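Local structure of vestitone reductase (Medicago sativa, 2P4H) at residues Val117-Val129 with His234-Arg246. The protein catalyses the stereospecific NADPH-dependent reduction of (3R)-vestitone to (3R,4R)-4'-methoxyisoflavan-2',4,7-triol, the penultimate step in the biosynthesis of the plant defence compound medicarpin. Residues are numbered along the deposited sequence; the frame is centred on the assembly and turned at random.
Sequences VKRFIYTSSGSAV and HIYLLENSVPGGR
Helix 227-239 packs across one face of the parallel Rossmann sheet and, over its C-terminal turn and the following loop, is tied to strand 119-125 by the guanidinium of Arg-119. The axes of strand 119-125 and the helical turns 234-239 approach to 8.7 Å and run roughly antiparallel, at 151°. Loop 240-244 carries the chain from the helix to edge strand 245-248, which strand 182-187 separates from 119-125. Bends at chi2 and chi3 (86° and 89°) curl the Arg-119 chain and bring its guanidinium edge to carbonyl oxygens of the last helical turn and the loop. NE, at 2.8 Å, and NH2 grip Leu-237 O side-on; NE stands above the carbonyl plane, whereas NH2 lies in it on a lone pair. NH1 and NH2 together hold Val-242 O end-on, the bond from NH2 measuring 2.9 Å, and NH2 adds a weak bond to Asn-240 O. A salt bridge from NH1 to Asp-181 further fixes the group and probably balances its charge. A leucine in place of Arg-119 would probably leave the carbonyls of Leu-237 and Val-242 without these donors, Asp-181 without its cationic mate, and the loop freer to move. Next to Arg-119, the Lys-118 chain crosses Leu-238 at about a right angle, Lys-118 CE lying 3.6 Å from Leu-238 CD1. Farther along the strand, Ile-121 lies against the helix: its CD1 reaches Leu-237 CB at 4.0 Å, and its CG2 packs against the His-234 ring. OG1 of Thr-123 lies near the plane of that ring, at its edge, while the Thr-123 side chain is close to Leu-13 of the predicted NADP(+) site. Past the end of strand 119-125, Val-129 meets Arg-246 of strand 245-248, which is salt-bridged to Glu-168; the two side chains slide past each other in opposite directions, with Arg-246 NH2 3.2 Å from Val-129 CG1.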
loop_
_atom_site.group_PDB
_atom_site.type_symbol
_atom_site.label_atom_id
_atom_site.label_comp_id
_atom_site.label_asym_id
_atom_site.label_seq_id
_atom_site.Cartn_x
_atom_site.Cartn_y
_atom_site.Cartn_z
ATOM N N VAL A 117 -21.754 -2.349 5.254
ATOM C CA VAL A 117 -20.548 -1.844 4.596
ATOM C C VAL A 117 -20.861 -0.748 3.576
ATOM O O VAL A 117 -21.611 -0.971 2.624
ATOM C CB VAL A 117 -19.771 -2.981 3.894
ATOM C CG1 VAL A 117 -18.601 -2.403 3.108
ATOM C CG2 VAL A 117 -19.260 -3.978 4.927
ATOM N N LYS A 118 -20.282 0.434 3.779
ATOM C CA LYS A 118 -20.511 1.550 2.867
ATOM C C LYS A 118 -19.384 1.722 1.853
ATOM O O LYS A 118 -19.573 2.345 0.810
ATOM C CB LYS A 118 -20.736 2.852 3.647
ATOM C CG LYS A 118 -19.617 3.277 4.578
ATOM C CD LYS A 118 -20.013 4.554 5.313
ATOM C CE LYS A 118 -18.911 5.053 6.230
ATOM N NZ LYS A 118 -19.317 6.307 6.923
ATOM N N ARG A 119 -18.211 1.178 2.157
ATOM C CA ARG A 119 -17.096 1.256 1.223
ATOM C C ARG A 119 -16.123 0.099 1.410
ATOM O O ARG A 119 -15.794 -0.278 2.537
ATOM C CB ARG A 119 -16.325 2.573 1.372
ATOM C CG ARG A 119 -15.343 2.822 0.224
ATOM C CD ARG A 119 -16.006 3.498 -0.971
ATOM N NE ARG A 119 -15.941 4.952 -0.841
ATOM C CZ ARG A 119 -16.273 5.821 -1.792
ATOM N NH1 ARG A 119 -16.714 5.402 -2.970
ATOM N NH2 ARG A 119 -16.127 7.119 -1.571
ATOM N N PHE A 120 -15.684 -0.461 0.287
ATOM C CA PHE A 120 -14.711 -1.548 0.256
ATOM C C PHE A 120 -13.490 -0.927 -0.411
ATOM O O PHE A 120 -13.566 -0.487 -1.559
ATOM C CB PHE A 120 -15.242 -2.718 -0.584
ATOM C CG PHE A 120 -14.309 -3.898 -0.655
ATOM C CD1 PHE A 120 -13.192 -3.874 -1.484
ATOM C CD2 PHE A 120 -14.551 -5.038 0.112
ATOM C CE1 PHE A 120 -12.330 -4.967 -1.550
ATOM C CE2 PHE A 120 -13.696 -6.133 0.053
ATOM C CZ PHE A 120 -12.582 -6.101 -0.779
ATOM N N ILE A 121 -12.379 -0.867 0.314
ATOM C CA ILE A 121 -11.169 -0.266 -0.232
ATOM C C ILE A 121 -10.089 -1.316 -0.426
ATOM O O ILE A 121 -9.649 -1.974 0.524
ATOM C CB ILE A 121 -10.649 0.863 0.681
ATOM C CG1 ILE A 121 -11.766 1.886 0.903
ATOM C CG2 ILE A 121 -9.449 1.543 0.039
ATOM C CD1 ILE A 121 -11.353 3.105 1.715
ATOM N N TYR A 122 -9.673 -1.466 -1.678
ATOM C CA TYR A 122 -8.661 -2.441 -2.053
ATOM C C TYR A 122 -7.313 -1.783 -2.287
ATOM O O TYR A 122 -7.212 -0.791 -3.009
ATOM C CB TYR A 122 -9.084 -3.169 -3.329
ATOM C CG TYR A 122 -8.126 -4.259 -3.735
ATOM C CD1 TYR A 122 -8.040 -5.436 -2.991
ATOM C CD2 TYR A 122 -7.279 -4.106 -4.834
ATOM C CE1 TYR A 122 -7.135 -6.434 -3.324
ATOM C CE2 TYR A 122 -6.363 -5.109 -5.176
ATOM C CZ TYR A 122 -6.303 -6.267 -4.410
ATOM O OH TYR A 122 -5.400 -7.262 -4.716
ATOM N N THR A 123 -6.282 -2.352 -1.679
ATOM C CA THR A 123 -4.925 -1.851 -1.818
ATOM C C THR A 123 -4.290 -2.371 -3.101
ATOM O O THR A 123 -4.092 -3.579 -3.242
ATOM C CB THR A 123 -4.052 -2.308 -0.623
ATOM O OG1 THR A 123 -4.485 -1.642 0.571
ATOM C CG2 THR A 123 -2.586 -1.999 -0.874
ATOM N N SER A 124 -3.995 -1.478 -4.044
ATOM C CA SER A 124 -3.331 -1.900 -5.271
ATOM C C SER A 124 -1.889 -1.404 -5.253
ATOM O O SER A 124 -1.392 -0.975 -4.209
ATOM C CB SER A 124 -4.066 -1.410 -6.521
ATOM O OG SER A 124 -3.569 -2.098 -7.663
ATOM N N SER A 125 -1.235 -1.423 -6.410
ATOM C CA SER A 125 0.179 -1.085 -6.490
ATOM C C SER A 125 0.590 -0.403 -7.786
ATOM O O SER A 125 -0.077 -0.546 -8.807
ATOM C CB SER A 125 0.966 -2.392 -6.330
ATOM O OG SER A 125 2.270 -2.315 -6.866
ATOM N N GLY A 126 1.700 0.331 -7.739
ATOM C CA GLY A 126 2.203 0.987 -8.931
ATOM C C GLY A 126 2.578 -0.047 -9.978
ATOM O O GLY A 126 2.657 0.261 -11.167
ATOM N N SER A 127 2.806 -1.285 -9.544
ATOM C CA SER A 127 3.159 -2.348 -10.480
ATOM C C SER A 127 1.972 -2.687 -11.381
ATOM O O SER A 127 2.142 -3.302 -12.434
ATOM C CB SER A 127 3.603 -3.602 -9.726
ATOM O OG SER A 127 2.550 -4.116 -8.935
ATOM N N ALA A 128 0.771 -2.290 -10.969
ATOM C CA ALA A 128 -0.429 -2.554 -11.759
ATOM C C ALA A 128 -0.620 -1.538 -12.886
ATOM O O ALA A 128 -1.523 -1.686 -13.717
ATOM C CB ALA A 128 -1.665 -2.566 -10.854
ATOM N N VAL A 129 0.226 -0.509 -12.921
ATOM C CA VAL A 129 0.126 0.516 -13.961
ATOM C C VAL A 129 1.436 0.829 -14.683
ATOM O O VAL A 129 1.418 1.303 -15.819
ATOM C CB VAL A 129 -0.409 1.872 -13.397
ATOM C CG1 VAL A 129 -1.769 1.675 -12.748
ATOM C CG2 VAL A 129 0.584 2.468 -12.402
ATOM N N HIS A 234 -7.524 6.224 3.310
ATOM C CA HIS A 234 -8.508 5.165 3.519
ATOM C C HIS A 234 -9.697 5.710 4.302
ATOM O O HIS A 234 -10.850 5.503 3.926
ATOM C CB HIS A 234 -7.895 3.993 4.300
ATOM C CG HIS A 234 -7.099 3.044 3.457
ATOM N ND1 HIS A 234 -7.561 1.796 3.094
ATOM C CD2 HIS A 234 -5.860 3.156 2.923
ATOM C CE1 HIS A 234 -6.639 1.181 2.373
ATOM N NE2 HIS A 234 -5.598 1.985 2.255
ATOM N N ILE A 235 -9.413 6.409 5.395
ATOM C CA ILE A 235 -10.474 6.964 6.222
ATOM C C ILE A 235 -11.266 8.021 5.454
ATOM O O ILE A 235 -12.493 8.070 5.537
ATOM C CB ILE A 235 -9.888 7.555 7.523
ATOM C CG1 ILE A 235 -9.289 6.425 8.368
ATOM C CG2 ILE A 235 -10.975 8.286 8.308
ATOM C CD1 ILE A 235 -8.585 6.894 9.632
ATOM N N TYR A 236 -10.568 8.854 4.690
ATOM C CA TYR A 236 -11.229 9.892 3.908
ATOM C C TYR A 236 -12.222 9.297 2.907
ATOM O O TYR A 236 -13.370 9.737 2.812
ATOM C CB TYR A 236 -10.196 10.731 3.148
ATOM C CG TYR A 236 -10.823 11.855 2.355
ATOM C CD1 TYR A 236 -11.133 13.072 2.964
ATOM C CD2 TYR A 236 -11.166 11.680 1.016
ATOM C CE1 TYR A 236 -11.774 14.083 2.258
ATOM C CE2 TYR A 236 -11.812 12.684 0.299
ATOM C CZ TYR A 236 -12.111 13.884 0.927
ATOM O OH TYR A 236 -12.742 14.881 0.220
ATOM N N LEU A 237 -11.780 8.292 2.159
ATOM C CA LEU A 237 -12.635 7.665 1.159
ATOM C C LEU A 237 -13.778 6.865 1.778
ATOM O O LEU A 237 -14.801 6.634 1.135
ATOM C CB LEU A 237 -11.786 6.794 0.231
ATOM C CG LEU A 237 -10.813 7.633 -0.607
ATOM C CD1 LEU A 237 -9.805 6.734 -1.304
ATOM C CD2 LEU A 237 -11.595 8.465 -1.617
ATOM N N LEU A 238 -13.607 6.442 3.024
ATOM C CA LEU A 238 -14.659 5.710 3.715
ATOM C C LEU A 238 -15.732 6.690 4.195
ATOM O O LEU A 238 -16.926 6.394 4.130
ATOM C CB LEU A 238 -14.091 4.968 4.929
ATOM C CG LEU A 238 -15.120 4.417 5.925
ATOM C CD1 LEU A 238 -15.936 3.310 5.278
ATOM C CD2 LEU A 238 -14.404 3.897 7.162
ATOM N N GLU A 239 -15.295 7.857 4.664
ATOM C CA GLU A 239 -16.201 8.872 5.205
ATOM C C GLU A 239 -16.807 9.844 4.197
ATOM O O GLU A 239 -17.831 10.468 4.476
ATOM C CB GLU A 239 -15.483 9.680 6.294
ATOM C CG GLU A 239 -14.870 8.841 7.409
ATOM C CD GLU A 239 -14.209 9.687 8.489
ATOM O OE1 GLU A 239 -13.711 10.790 8.170
ATOM O OE2 GLU A 239 -14.169 9.243 9.656
ATOM N N ASN A 240 -16.178 9.984 3.036
ATOM C CA ASN A 240 -16.666 10.900 2.008
ATOM C C ASN A 240 -17.129 10.141 0.772
ATOM O O ASN A 240 -16.354 9.423 0.136
ATOM C CB ASN A 240 -15.564 11.898 1.655
ATOM C CG ASN A 240 -15.193 12.785 2.829
ATOM O OD1 ASN A 240 -15.811 13.827 3.057
ATOM N ND2 ASN A 240 -14.195 12.365 3.596
ATOM N N SER A 241 -18.402 10.323 0.437
ATOM C CA SER A 241 -19.030 9.642 -0.688
ATOM C C SER A 241 -18.624 10.086 -2.090
ATOM O O SER A 241 -19.478 10.268 -2.963
ATOM C CB SER A 241 -20.553 9.731 -0.550
ATOM O OG SER A 241 -20.979 11.080 -0.520
ATOM N N VAL A 242 -17.325 10.259 -2.313
ATOM C CA VAL A 242 -16.840 10.638 -3.636
ATOM C C VAL A 242 -16.967 9.391 -4.515
ATOM O O VAL A 242 -17.152 8.287 -4.005
ATOM C CB VAL A 242 -15.372 11.128 -3.580
ATOM C CG1 VAL A 242 -15.285 12.392 -2.737
ATOM C CG2 VAL A 242 -14.473 10.047 -3.000
ATOM N N PRO A 243 -16.872 9.544 -5.842
ATOM C CA PRO A 243 -17.000 8.389 -6.740
ATOM C C PRO A 243 -16.094 7.202 -6.444
ATOM O O PRO A 243 -14.934 7.367 -6.061
ATOM C CB PRO A 243 -16.709 8.985 -8.116
ATOM C CG PRO A 243 -17.191 10.394 -7.979
ATOM C CD PRO A 243 -16.683 10.785 -6.614
ATOM N N GLY A 244 -16.638 6.002 -6.626
ATOM C CA GLY A 244 -15.842 4.808 -6.428
ATOM C C GLY A 244 -14.952 4.684 -7.653
ATOM O O GLY A 244 -15.104 5.445 -8.610
ATOM N N GLY A 245 -14.024 3.736 -7.628
ATOM C CA GLY A 245 -13.123 3.554 -8.751
ATOM C C GLY A 245 -11.670 3.590 -8.317
ATOM O O GLY A 245 -11.368 3.431 -7.129
ATOM N N ARG A 246 -10.772 3.810 -9.274
ATOM C CA ARG A 246 -9.336 3.846 -8.996
ATOM C C ARG A 246 -8.829 5.229 -8.604
ATOM O O ARG A 246 -9.256 6.239 -9.158
ATOM C CB ARG A 246 -8.533 3.420 -10.225
ATOM C CG ARG A 246 -9.022 2.198 -10.965
ATOM C CD ARG A 246 -8.089 1.935 -12.132
ATOM N NE ARG A 246 -6.856 1.269 -11.720
ATOM C CZ ARG A 246 -5.743 1.226 -12.446
ATOM N NH1 ARG A 246 -5.684 1.832 -13.627
ATOM N NH2 ARG A 246 -4.699 0.533 -12.016
#